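Lectin (Pleurotus ostreatus, PDB 6T0Q) probably binds galactose and N-acetylgalactosamine, through calcium-containing sites in a two-lobed, all-beta chain that pairs with a second copy of itself. Local coordinates at residues A70-A75 against A129-H134; G209-G214 against A279-G284; N122-I127 against S182-P187; V222-K227 against S300-V305. All blocks are in the same frame, centred on the assembly; numbering follows the deposited sequence.

Contact 1: residues A70-A75 against A129-H134; sequences ATIVVA and ASILVH
Thr-71 with Leu-132 and Val-73 with Ser-130 are the two hydrogen-bonded pairs that join strands 70-75 and 129-134 as antiparallel neighbours, their axes 4.6 Å apart. Each pair is closed by two backbone bonds; the straightest runs from Leu-132 N to Thr-71 O at 2.8 Å. Between and beyond them stand the non-hydrogen-bonded pairs, where CA-H groups lean on carbonyls, as Ala-129 CA does on Val-73 O at 3.1 Å. The apolar contacts lie on the face shared by Ala-70, Ile-72, Val-74, Ala-129, Ile-131 and Val-133. A chi1 of -54° sets Ile-131 CG1 beside the backbone N and CG2 anti to it, which brings CG2 to 3.9 Å from Ala-70 CB and 4.1 Å from Ile-72 CG1, the two isoleucines lying side by side. Phe-82 of strand 79-84 packs on Ile-72, Val-74 and Ala-129. Polar side chains occur on the other face: Thr-71 OG1 and His-134 NE2 share one water, 2.8 Å from each, in the plane of the imidazole, while Ser-130 OG bonds to Leu-29 O. Branched residues and alanines suit a buried strand pair whose backbone satisfies its own polar groups; the chemistry implies an apolar face toward Phe-82 and a partly polar reverse.

Contact 2: residues G209-G214 against A279-G284; sequences GAAPVG and ATNGGG. With CA (calcium ion), chain G; NAG (2-acetamido-2-deoxy-beta-D-glucopyranose), chain B.
Asn-281 lays its side-chain amide against the 211-212 backbone, its CB 3.7 Å from Pro-212 O, and forms an Asx turn where strand 273-281 runs out into a calcium-binding loop. Its OD1 does two jobs: it accepts from Gly-283 N, which comes from above the carbonyl plane, and it binds the calcium ion at 2.6 Å. Gly-283 O adds a second ligand, and Asp-239, Asp-240 and Pro-285 complete the site. Asparagine suits the place because its one flat group offers an oxygen to the metal and an N-H to the loop opposite. With CG anti to the backbone N (chi1 -179°), the ND2 end reaches Pro-212 O at 3.1 Å.

Backbone pairing with the start of strand 214-222 holds the end of the strand: Asn-281 N to Gly-214 O at 2.8 Å, nearly straight at 175°, is matched by a return bond from Gly-214 N to Asn-281 O. Gly-214, Gly-283 and Gly-284 have positive phi, where a side chain would jam against the preceding carbonyl O. Val-213 spreads over the loop, its CG2 against Gly-283 CA at 3.8 Å. Thr-280 OG1 bonds to Ser-215 and lies near a bound sugar ring, and Gly-283 is also a binding residue for N-acetylgalactosamine, so metal and sugar sites adjoin. Gly-284 O receives Ala-211 N and Asn-281 ND2 from opposite faces of its carbonyl plane.

Contact 3: residues N122-I127 against S182-P187; sequences NSPAGI and SVWGPP. With CA (calcium ion), chain F.
Trp-184 presses the benzo edge of its indole against the extended backbone of Pro-124, Ala-125 and Gly-126, and this is the close part of the contact. The ring carbon CZ2 meets the Pro-124 CB at 3.7 Å, approaching obliquely, while CH2 lies 3.6 Å from Ala-125 O, which sits at the ring edge close to its plane. Gly-126 N is 3.9 Å from CZ2; lacking a side chain, this glycine lets the large indole settle directly on the main chain. The chi1 of -62°, with CG anti to the carbonyl carbon, and a chi2 of -77° turn the indole this way, and a methyl of the preceding residue, the CG2 of Val-183, lies over the centre of one face. The contact is chiefly apolar, yet the indole is not without a polar hold, because its NE1 bonds to the carboxylate of Asp-77, itself a calcium ligand. A second-shell tryptophan thus probably helps to position a first-shell aspartate.

Toward solvent the packing thins. Val-183 is exposed and touches Pro-124 more loosely, CG2 to CB at 4.2 Å. On the 122-127 side the loop turns to the calcium, held at 2.5 Å by Ser-123 OG and equally by Pro-124 O, with a water and Asp-77, Asp-78 and Asn-118 as the other ligands. Around the contact, Trp-35 of strand 34-37 meets the Trp-184 ring and Phe-95 meets it edge-to-face, Ala-125 rests on Asn-118 of strand 109-118, and Gly-126 leads into strand 126-135.

Contact 4: residues V222-K227 against S300-V305; sequences VNQCTK and SNETVV. With NAG (2-acetamido-2-deoxy-beta-D-glucopyranose), chain C.
Lys-227 reaches across to Ser-300 and donates from NZ to its OG at 2.8 Å. The same ammonium also donates to a water at 3.1 Å, and that water donates a hydrogen bond to Glu-302 OE1 at 2.8 Å, so lysine and glutamate are linked through one water; their charged atoms, NZ and OE1, stay 5.5 Å apart. Tyr-296 supplies the lysine with a cation-pi partner as well. The long, flexible lysine, bent at chi3 (82°), suits such a bridging role. Its backbone N donates to Gln-224 O, closing the type I turn that presents both side chains. Ser-300 OG, having accepted from the lysine, is bonded also to Asp-298.

Glu-302 OE1 collects several partners. Tyr-296 OH is hydrogen-bonded to it, the water is another, and Gln-224 NE2 adds a weak bond of 3.3 Å, the amide and carboxylate planes being turned 49° from each other. These partners would be expected to favour the charged carboxylate. Beside it the chemistry turns apolar: Val-222 and Val-304 meet tip to tip, CG2 to CG2 at 3.7 Å, short branched side chains suiting a buried spot, while Val-222 CG1 slides along the carboxylate.

The loop's far side belongs to the dimer: Cys-225 is disulfide-bonded to Cys-225 of the second subunit, and Asn-223 pairs with Asn-223 there. On the side of strand 301-305 turned away from the 222-227 loop, Asn-301 ND2 is covalently joined to the sugar C1, and the sugar reaches Ile-89 O and Phe-102 N; with Glu-302 and Thr-303 it forms the Asn-X-Thr sequon of N-glycosylation, carried here on the edge strand of an antiparallel sheet.

Overall arrangement
Contact 1 is the buried core of the first lobe, a strand pair held mainly by backbone bonds and apolar side chains, whereas contacts 2 and 3 lie at calcium loops on opposite sides of the chain's centre, about 49 Å apart between centres. Contact 3 continues contact 1, since both use strand 126-135 and they touch where Ala-75 meets Ile-127 and Pro-187. Contacts 2 and 4 alternate along the sequence of the second lobe without touching. Chemistry follows place: contact 2 mixes backbone pairing with metal ligation, contact 3 also carries calcium ligands but joins its segments by an indole against a proline and main chain, and contact 4, by the dimer seam, uses polar side-chain and water-mediated bonds beside a small apolar patch.

Contact 1: residues A70-A75 against A129-H134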
loop_
_atom_site.group_PDB
_atom_site.type_symbol
_atom_site.label_atom_id
_atom_site.label_comp_id
_atom_site.label_asym_id
_atom_site.label_seq_id
_atom_site.Cartn_x
_atom_site.Cartn_y
_atom_site.Cartn_z
ATOM N N ALA A 70 -8.134 -15.382 -15.954
ATOM C CA ALA A 70 -9.144 -15.947 -16.841
ATOM C C ALA A 70 -10.478 -15.254 -16.649
ATOM O O ALA A 70 -10.847 -14.901 -15.525
ATOM C CB ALA A 70 -9.362 -17.450 -16.606
ATOM N N THR A 71 -11.195 -15.083 -17.760
ATOM C CA THR A 71 -12.608 -14.735 -17.765
ATOM C C THR A 71 -13.396 -16.020 -17.991
ATOM O O THR A 71 -13.143 -16.733 -18.967
ATOM C CB THR A 71 -12.908 -13.720 -18.865
ATOM O OG1 THR A 71 -12.168 -12.517 -18.620
ATOM C CG2 THR A 71 -14.395 -13.413 -18.920
ATOM N N ILE A 72 -14.325 -16.328 -17.093
ATOM C CA ILE A 72 -15.059 -17.591 -17.142
ATOM C C ILE A 72 -16.543 -17.305 -17.321
ATOM O O ILE A 72 -17.087 -16.398 -16.680
ATOM C CB ILE A 72 -14.809 -18.421 -15.864
ATOM C CG1 ILE A 72 -13.324 -18.811 -15.775
ATOM C CG2 ILE A 72 -15.720 -19.666 -15.811
ATOM C CD1 ILE A 72 -12.876 -19.223 -14.376
ATOM N N VAL A 73 -17.201 -18.071 -18.194
ATOM C CA VAL A 73 -18.662 -18.092 -18.265
ATOM C C VAL A 73 -19.105 -19.537 -18.107
ATOM O O VAL A 73 -18.598 -20.418 -18.811
ATOM C CB VAL A 73 -19.203 -17.501 -19.582
ATOM C CG1 VAL A 73 -20.739 -17.648 -19.626
ATOM C CG2 VAL A 73 -18.806 -16.014 -19.720
ATOM N N VAL A 74 -20.044 -19.784 -17.190
ATOM C CA VAL A 74 -20.458 -21.150 -16.869
ATOM C C VAL A 74 -21.981 -21.206 -16.788
ATOM O O VAL A 74 -22.629 -20.257 -16.333
ATOM C CB VAL A 74 -19.790 -21.653 -15.565
ATOM C CG1 VAL A 74 -20.075 -20.708 -14.392
ATOM C CG2 VAL A 74 -20.240 -23.082 -15.243
ATOM N N ALA A 75 -22.553 -22.310 -17.269
ATOM C CA ALA A 75 -23.989 -22.546 -17.211
ATOM C C ALA A 75 -24.220 -23.988 -16.792
ATOM O O ALA A 75 -23.358 -24.850 -16.984
ATOM C CB ALA A 75 -24.662 -22.278 -18.563
ATOM N N ALA A 129 -18.972 -24.603 -19.836
ATOM C CA ALA A 129 -18.156 -23.460 -19.458
ATOM C C ALA A 129 -17.194 -23.120 -20.586
ATOM O O ALA A 129 -16.790 -23.990 -21.358
ATOM C CB ALA A 129 -17.374 -23.722 -18.164
ATOM N N SER A 130 -16.877 -21.829 -20.695
ATOM C CA SER A 130 -15.728 -21.328 -21.434
ATOM C C SER A 130 -14.786 -20.647 -20.460
ATOM O O SER A 130 -15.223 -19.895 -19.582
ATOM C CB SER A 130 -16.103 -20.306 -22.531
ATOM O OG SER A 130 -16.527 -20.963 -23.711
ATOM N N ILE A 131 -13.499 -20.881 -20.655
ATOM C CA ILE A 131 -12.441 -20.315 -19.829
ATOM C C ILE A 131 -11.522 -19.565 -20.781
ATOM O O ILE A 131 -10.740 -20.184 -21.513
ATOM C CB ILE A 131 -11.685 -21.407 -19.063
ATOM C CG1 ILE A 131 -12.675 -22.268 -18.271
ATOM C CG2 ILE A 131 -10.594 -20.800 -18.176
ATOM C CD1 ILE A 131 -12.106 -23.637 -17.907
ATOM N N LEU A 132 -11.621 -18.241 -20.806
ATOM C CA LEU A 132 -10.765 -17.433 -21.665
ATOM C C LEU A 132 -9.542 -17.021 -20.851
ATOM O O LEU A 132 -9.637 -16.158 -19.970
ATOM C CB LEU A 132 -11.511 -16.218 -22.206
ATOM C CG LEU A 132 -10.687 -15.231 -23.044
ATOM C CD1 LEU A 132 -10.084 -15.915 -24.263
ATOM C CD2 LEU A 132 -11.561 -14.057 -23.468
ATOM N N VAL A 133 -8.401 -17.640 -21.147
ATOM C CA VAL A 133 -7.163 -17.426 -20.400
ATOM C C VAL A 133 -6.372 -16.311 -21.069
ATOM O O VAL A 133 -6.158 -16.337 -22.282
ATOM C CB VAL A 133 -6.329 -18.720 -20.340
ATOM C CG1 VAL A 133 -4.936 -18.442 -19.757
ATOM C CG2 VAL A 133 -7.048 -19.799 -19.537
ATOM N N HIS A 134 -5.918 -15.343 -20.280
ATOM C CA HIS A 134 -5.032 -14.292 -20.764
ATOM C C HIS A 134 -3.607 -14.604 -20.332
ATOM O O HIS A 134 -3.374 -14.963 -19.173
ATOM C CB HIS A 134 -5.480 -12.935 -20.235
ATOM C CG HIS A 134 -6.895 -12.618 -20.592
ATOM N ND1 HIS A 134 -7.257 -12.154 -21.838
ATOM C CD2 HIS A 134 -8.045 -12.760 -19.892
ATOM C CE1 HIS A 134 -8.567 -11.993 -21.879
ATOM N NE2 HIS A 134 -9.069 -12.354 -20.711
HETATM O O HOH W 1 -11.664 -11.367 -21.083
#

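Contact 2: residues G209-G214 against A279-G284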
loop_
_atom_site.group_PDB
_atom_site.type_symbol
_atom_site.label_atom_id
_atom_site.label_comp_id
_atom_site.label_asym_id
_atom_site.label_seq_id
_atom_site.Cartn_x
_atom_site.Cartn_y
_atom_site.Cartn_z
ATOM N N GLY A 209 -30.446 18.130 -10.106
ATOM C CA GLY A 209 -30.504 17.417 -11.370
ATOM C C GLY A 209 -29.645 17.981 -12.479
ATOM O O GLY A 209 -29.846 17.629 -13.645
ATOM N N ALA A 210 -28.690 18.846 -12.160
ATOM C CA ALA A 210 -27.785 19.367 -13.174
ATOM C C ALA A 210 -26.493 19.785 -12.500
ATOM O O ALA A 210 -26.459 20.062 -11.299
ATOM C CB ALA A 210 -28.405 20.544 -13.946
ATOM N N ALA A 211 -25.424 19.813 -13.280
ATOM C CA ALA A 211 -24.122 20.253 -12.809
ATOM C C ALA A 211 -23.594 21.305 -13.765
ATOM O O ALA A 211 -24.023 21.370 -14.922
ATOM C CB ALA A 211 -23.130 19.082 -12.721
ATOM N N PRO A 212 -22.654 22.141 -13.318
ATOM C CA PRO A 212 -22.029 23.102 -14.236
ATOM C C PRO A 212 -21.314 22.398 -15.379
ATOM O O PRO A 212 -20.940 21.225 -15.290
ATOM C CB PRO A 212 -21.030 23.853 -13.341
ATOM C CG PRO A 212 -21.526 23.650 -11.953
ATOM C CD PRO A 212 -22.152 22.288 -11.941
ATOM N N VAL A 213 -21.130 23.137 -16.476
ATOM C CA VAL A 213 -20.294 22.665 -17.573
ATOM C C VAL A 213 -18.852 22.589 -17.095
ATOM O O VAL A 213 -18.369 23.487 -16.397
ATOM C CB VAL A 213 -20.421 23.605 -18.786
ATOM C CG1 VAL A 213 -19.454 23.186 -19.903
ATOM C CG2 VAL A 213 -21.866 23.652 -19.283
ATOM N N GLY A 214 -18.154 21.513 -17.458
ATOM C CA GLY A 214 -16.739 21.428 -17.133
ATOM C C GLY A 214 -16.284 20.023 -16.791
ATOM O O GLY A 214 -17.088 19.082 -16.785
ATOM N N ALA A 279 -13.895 13.105 -15.873
ATOM C CA ALA A 279 -15.202 13.066 -16.514
ATOM C C ALA A 279 -15.659 14.488 -16.792
ATOM O O ALA A 279 -15.417 15.391 -15.986
ATOM C CB ALA A 279 -16.230 12.330 -15.645
ATOM N N THR A 280 -16.313 14.692 -17.933
ATOM C CA THR A 280 -16.654 16.030 -18.403
ATOM C C THR A 280 -18.146 16.147 -18.666
ATOM O O THR A 280 -18.756 15.257 -19.268
ATOM C CB THR A 280 -15.876 16.379 -19.676
ATOM O OG1 THR A 280 -14.472 16.338 -19.393
ATOM C CG2 THR A 280 -16.254 17.782 -20.187
ATOM N N ASN A 281 -18.727 17.248 -18.202
ATOM C CA ASN A 281 -20.123 17.561 -18.448
ATOM C C ASN A 281 -20.212 18.649 -19.510
ATOM O O ASN A 281 -19.674 19.746 -19.325
ATOM C CB ASN A 281 -20.826 18.029 -17.178
ATOM C CG ASN A 281 -22.295 18.336 -17.420
ATOM O OD1 ASN A 281 -22.920 17.748 -18.308
ATOM N ND2 ASN A 281 -22.851 19.262 -16.642
ATOM N N GLY A 282 -20.901 18.346 -20.609
ATOM C CA GLY A 282 -21.182 19.351 -21.613
ATOM C C GLY A 282 -22.343 20.261 -21.285
ATOM O O GLY A 282 -22.579 21.228 -22.016
ATOM N N GLY A 283 -23.058 19.979 -20.206
ATOM C CA GLY A 283 -24.207 20.767 -19.798
ATOM C C GLY A 283 -25.347 19.851 -19.402
ATOM O O GLY A 283 -25.546 18.783 -19.983
ATOM N N GLY A 284 -26.101 20.273 -18.390
ATOM C CA GLY A 284 -27.243 19.523 -17.922
ATOM C C GLY A 284 -26.874 18.491 -16.871
ATOM O O GLY A 284 -25.919 18.668 -16.105
HETATM CA CA CA G . -24.548 16.164 -19.523
HETATM C C1 NAG B . -10.264 16.363 -18.856
HETATM C C2 NAG B . -9.030 17.179 -19.202
HETATM C C3 NAG B . -9.410 18.315 -20.134
HETATM C C4 NAG B . -10.035 17.756 -21.403
HETATM C C5 NAG B . -11.203 16.814 -21.093
HETATM C C6 NAG B . -11.585 15.983 -22.298
HETATM C C7 NAG B . -7.132 17.305 -17.663
HETATM C C8 NAG B . -6.575 17.932 -16.420
HETATM N N2 NAG B . -8.362 17.689 -18.015
HETATM O O3 NAG B . -8.239 19.055 -20.458
HETATM O O4 NAG B . -10.390 18.953 -21.979
HETATM O O5 NAG B . -10.868 15.866 -20.064
HETATM O O6 NAG B . -12.921 16.232 -22.703
HETATM O O7 NAG B . -6.496 16.480 -18.318
HETATM O O HOH W 2 -25.404 22.581 -16.691
#

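Contact 3: residues N122-I127 against S182-P187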
loop_
_atom_site.group_PDB
_atom_site.type_symbol
_atom_site.label_atom_id
_atom_site.label_comp_id
_atom_site.label_asym_id
_atom_site.label_seq_id
_atom_site.Cartn_x
_atom_site.Cartn_y
_atom_site.Cartn_z
ATOM N N ASN A 122 -35.624 -37.491 -13.674
ATOM C CA ASN A 122 -36.016 -37.753 -15.057
ATOM C C ASN A 122 -35.773 -36.561 -15.972
ATOM O O ASN A 122 -36.423 -36.448 -17.011
ATOM C CB ASN A 122 -37.491 -38.176 -15.170
ATOM C CG ASN A 122 -37.835 -39.350 -14.272
ATOM O OD1 ASN A 122 -37.107 -40.339 -14.224
ATOM N ND2 ASN A 122 -38.943 -39.236 -13.544
ATOM N N SER A 123 -34.845 -35.672 -15.630
ATOM C CA SER A 123 -34.619 -34.460 -16.403
ATOM C C SER A 123 -33.198 -34.460 -16.956
ATOM O O SER A 123 -32.340 -35.209 -16.475
ATOM C CB SER A 123 -34.848 -33.206 -15.539
ATOM O OG SER A 123 -33.753 -32.978 -14.662
ATOM N N PRO A 124 -32.915 -33.654 -17.979
ATOM C CA PRO A 124 -31.545 -33.606 -18.510
ATOM C C PRO A 124 -30.593 -32.998 -17.489
ATOM O O PRO A 124 -30.999 -32.308 -16.555
ATOM C CB PRO A 124 -31.662 -32.732 -19.766
ATOM C CG PRO A 124 -32.945 -31.977 -19.624
ATOM C CD PRO A 124 -33.853 -32.807 -18.747
ATOM N N ALA A 125 -29.305 -33.281 -17.666
ATOM C CA ALA A 125 -28.280 -32.770 -16.760
ATOM C C ALA A 125 -27.053 -32.384 -17.565
ATOM O O ALA A 125 -26.671 -33.098 -18.493
ATOM C CB ALA A 125 -27.884 -33.819 -15.700
ATOM N N GLY A 126 -26.426 -31.271 -17.206
ATOM C CA GLY A 126 -25.260 -30.845 -17.958
ATOM C C GLY A 126 -24.587 -29.617 -17.387
ATOM O O GLY A 126 -25.225 -28.807 -16.706
ATOM N N ILE A 127 -23.287 -29.479 -17.632
ATOM C CA ILE A 127 -22.579 -28.246 -17.327
ATOM C C ILE A 127 -21.854 -27.806 -18.588
ATOM O O ILE A 127 -21.437 -28.627 -19.413
ATOM C CB ILE A 127 -21.584 -28.381 -16.143
ATOM C CG1 ILE A 127 -20.523 -29.418 -16.452
ATOM C CG2 ILE A 127 -22.322 -28.705 -14.820
ATOM C CD1 ILE A 127 -19.305 -29.323 -15.552
ATOM N N SER A 182 -28.409 -28.541 -28.844
ATOM C CA SER A 182 -28.586 -29.234 -27.572
ATOM C C SER A 182 -30.028 -29.066 -27.116
ATOM O O SER A 182 -30.769 -28.240 -27.647
ATOM C CB SER A 182 -27.632 -28.686 -26.510
ATOM O OG SER A 182 -28.156 -27.465 -26.010
ATOM N N VAL A 183 -30.420 -29.842 -26.102
ATOM C CA VAL A 183 -31.769 -29.661 -25.578
ATOM C C VAL A 183 -31.920 -28.302 -24.910
ATOM O O VAL A 183 -33.042 -27.810 -24.760
ATOM C CB VAL A 183 -32.149 -30.773 -24.584
ATOM C CG1 VAL A 183 -32.271 -32.137 -25.310
ATOM C CG2 VAL A 183 -31.158 -30.826 -23.434
ATOM N N TRP A 184 -30.815 -27.684 -24.504
ATOM C CA TRP A 184 -30.887 -26.443 -23.747
ATOM C C TRP A 184 -30.969 -25.197 -24.618
ATOM O O TRP A 184 -31.473 -24.172 -24.150
ATOM C CB TRP A 184 -29.681 -26.339 -22.805
ATOM C CG TRP A 184 -29.679 -27.452 -21.798
ATOM C CD1 TRP A 184 -30.471 -27.551 -20.674
ATOM C CD2 TRP A 184 -28.879 -28.645 -21.832
ATOM N NE1 TRP A 184 -30.197 -28.725 -20.011
ATOM C CE2 TRP A 184 -29.220 -29.409 -20.692
ATOM C CE3 TRP A 184 -27.889 -29.129 -22.698
ATOM C CZ2 TRP A 184 -28.625 -30.636 -20.411
ATOM C CZ3 TRP A 184 -27.299 -30.356 -22.419
ATOM C CH2 TRP A 184 -27.670 -31.095 -21.280
ATOM N N GLY A 185 -30.490 -25.243 -25.858
ATOM C CA GLY A 185 -30.385 -24.035 -26.643
ATOM C C GLY A 185 -29.235 -23.177 -26.138
ATOM O O GLY A 185 -28.625 -23.476 -25.110
ATOM N N PRO A 186 -28.919 -22.096 -26.850
ATOM C CA PRO A 186 -27.670 -21.343 -26.566
ATOM C C PRO A 186 -27.838 -20.394 -25.390
ATOM O O PRO A 186 -28.648 -19.461 -25.453
ATOM C CB PRO A 186 -27.430 -20.571 -27.875
ATOM C CG PRO A 186 -28.824 -20.414 -28.486
ATOM C CD PRO A 186 -29.580 -21.664 -28.101
ATOM N N PRO A 187 -27.090 -20.581 -24.299
ATOM C CA PRO A 187 -27.225 -19.657 -23.165
ATOM C C PRO A 187 -26.809 -18.246 -23.555
ATOM O O PRO A 187 -25.849 -18.046 -24.304
ATOM C CB PRO A 187 -26.285 -20.246 -22.104
ATOM C CG PRO A 187 -26.125 -21.700 -22.493
ATOM C CD PRO A 187 -26.153 -21.681 -24.003
HETATM CA CA CA F . -32.025 -31.116 -14.594
HETATM O O HOH W 3 -34.202 -29.530 -14.156
#

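Contact 4: residues V222-K227 against S300-V305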
loop_
_atom_site.group_PDB
_atom_site.type_symbol
_atom_site.label_atom_id
_atom_site.label_comp_id
_atom_site.label_asym_id
_atom_site.label_seq_id
_atom_site.Cartn_x
_atom_site.Cartn_y
_atom_site.Cartn_z
ATOM N N VAL A 222 -6.969 1.085 -4.289
ATOM C CA VAL A 222 -7.084 -0.197 -3.605
ATOM C C VAL A 222 -5.680 -0.612 -3.186
ATOM O O VAL A 222 -4.762 -0.635 -4.013
ATOM C CB VAL A 222 -7.751 -1.267 -4.493
ATOM C CG1 VAL A 222 -7.868 -2.592 -3.738
ATOM C CG2 VAL A 222 -9.146 -0.781 -4.938
ATOM N N ASN A 223 -5.509 -0.924 -1.901
ATOM C CA ASN A 223 -4.162 -1.223 -1.398
ATOM C C ASN A 223 -4.309 -2.275 -0.297
ATOM O O ASN A 223 -4.361 -1.970 0.892
ATOM C CB ASN A 223 -3.465 0.049 -0.904
ATOM C CG ASN A 223 -2.133 -0.217 -0.211
ATOM O OD1 ASN A 223 -1.788 0.474 0.750
ATOM N ND2 ASN A 223 -1.376 -1.200 -0.698
ATOM N N GLN A 224 -4.400 -3.542 -0.712
ATOM C CA GLN A 224 -4.387 -4.667 0.229
ATOM C C GLN A 224 -2.938 -5.129 0.355
ATOM O O GLN A 224 -2.477 -5.997 -0.386
ATOM C CB GLN A 224 -5.301 -5.794 -0.250
ATOM C CG GLN A 224 -6.737 -5.372 -0.557
ATOM C CD GLN A 224 -7.559 -5.073 0.689
ATOM O OE1 GLN A 224 -7.165 -5.409 1.803
ATOM N NE2 GLN A 224 -8.717 -4.443 0.498
ATOM N N CYS A 225 -2.199 -4.539 1.304
ATOM C CA CYS A 225 -0.758 -4.780 1.361
ATOM C C CYS A 225 -0.386 -6.206 1.759
ATOM O O CYS A 225 0.790 -6.557 1.666
ATOM C CB CYS A 225 -0.071 -3.782 2.309
ATOM S SG CYS A 225 -0.766 -3.640 3.978
ATOM N N THR A 226 -1.336 -7.045 2.168
ATOM C CA THR A 226 -1.027 -8.433 2.499
ATOM C C THR A 226 -1.471 -9.428 1.425
ATOM O O THR A 226 -1.395 -10.639 1.650
ATOM C CB THR A 226 -1.671 -8.815 3.827
ATOM O OG1 THR A 226 -3.091 -8.885 3.649
ATOM C CG2 THR A 226 -1.342 -7.774 4.895
ATOM N N LYS A 227 -1.954 -8.957 0.282
ATOM C CA LYS A 227 -2.371 -9.824 -0.817
ATOM C C LYS A 227 -1.583 -9.461 -2.070
ATOM O O LYS A 227 -0.789 -8.520 -2.074
ATOM C CB LYS A 227 -3.884 -9.701 -1.070
ATOM C CG LYS A 227 -4.745 -10.018 0.152
ATOM C CD LYS A 227 -6.232 -9.760 -0.102
ATOM C CE LYS A 227 -6.884 -10.915 -0.836
ATOM N NZ LYS A 227 -8.361 -10.697 -0.960
ATOM N N SER A 300 -9.148 -15.256 -4.470
ATOM C CA SER A 300 -10.183 -14.323 -4.046
ATOM C C SER A 300 -10.270 -13.148 -5.015
ATOM O O SER A 300 -9.484 -13.020 -5.959
ATOM C CB SER A 300 -9.914 -13.812 -2.629
ATOM O OG SER A 300 -8.754 -12.991 -2.593
ATOM N N ASN A 301 -11.232 -12.264 -4.762
ATOM C CA ASN A 301 -11.425 -11.082 -5.586
ATOM C C ASN A 301 -12.043 -9.997 -4.718
ATOM O O ASN A 301 -12.480 -10.240 -3.589
ATOM C CB ASN A 301 -12.332 -11.383 -6.791
ATOM C CG ASN A 301 -13.748 -11.730 -6.356
ATOM O OD1 ASN A 301 -14.503 -10.858 -5.929
ATOM N ND2 ASN A 301 -14.114 -12.999 -6.452
ATOM N N GLU A 302 -12.103 -8.791 -5.263
ATOM C CA GLU A 302 -12.923 -7.779 -4.624
ATOM C C GLU A 302 -13.486 -6.858 -5.688
ATOM O O GLU A 302 -12.870 -6.636 -6.734
ATOM C CB GLU A 302 -12.143 -6.992 -3.560
ATOM C CG GLU A 302 -11.324 -5.839 -4.066
ATOM C CD GLU A 302 -10.666 -5.078 -2.917
ATOM O OE1 GLU A 302 -9.604 -5.525 -2.439
ATOM O OE2 GLU A 302 -11.219 -4.047 -2.482
ATOM N N THR A 303 -14.669 -6.330 -5.401
ATOM C CA THR A 303 -15.366 -5.403 -6.274
ATOM C C THR A 303 -15.351 -4.015 -5.652
ATOM O O THR A 303 -15.542 -3.860 -4.442
ATOM C CB THR A 303 -16.804 -5.865 -6.522
ATOM O OG1 THR A 303 -16.776 -7.078 -7.278
ATOM C CG2 THR A 303 -17.611 -4.802 -7.290
ATOM N N VAL A 304 -15.069 -3.022 -6.483
ATOM C CA VAL A 304 -15.134 -1.615 -6.121
ATOM C C VAL A 304 -16.169 -0.972 -7.025
ATOM O O VAL A 304 -16.203 -1.262 -8.224
ATOM C CB VAL A 304 -13.753 -0.945 -6.296
ATOM C CG1 VAL A 304 -13.876 0.565 -6.221
ATOM C CG2 VAL A 304 -12.773 -1.479 -5.247
ATOM N N VAL A 305 -17.032 -0.126 -6.455
ATOM C CA VAL A 305 -18.036 0.594 -7.232
ATOM C C VAL A 305 -17.856 2.083 -6.986
ATOM O O VAL A 305 -17.335 2.501 -5.948
ATOM C CB VAL A 305 -19.481 0.160 -6.884
ATOM C CG1 VAL A 305 -19.644 -1.354 -7.072
ATOM C CG2 VAL A 305 -19.834 0.564 -5.449
HETATM C C1 NAG C . -15.431 -13.400 -6.010
HETATM C C2 NAG C . -16.292 -14.180 -7.015
HETATM C C3 NAG C . -17.583 -14.697 -6.341
HETATM C C4 NAG C . -17.311 -15.379 -5.003
HETATM C C5 NAG C . -16.415 -14.504 -4.130
HETATM C C6 NAG C . -15.978 -15.190 -2.850
HETATM C C7 NAG C . -16.243 -13.561 -9.415
HETATM C C8 NAG C . -16.750 -12.592 -10.440
HETATM N N2 NAG C . -16.636 -13.337 -8.152
HETATM O O3 NAG C . -18.245 -15.618 -7.203
HETATM O O4 NAG C . -18.440 -15.819 -4.344
HETATM O O5 NAG C . -15.218 -14.188 -4.851
HETATM O O6 NAG C . -15.240 -16.375 -3.119
HETATM O O7 NAG C . -15.520 -14.489 -9.715
HETATM O O HOH W 4 -9.665 -7.907 -0.911
#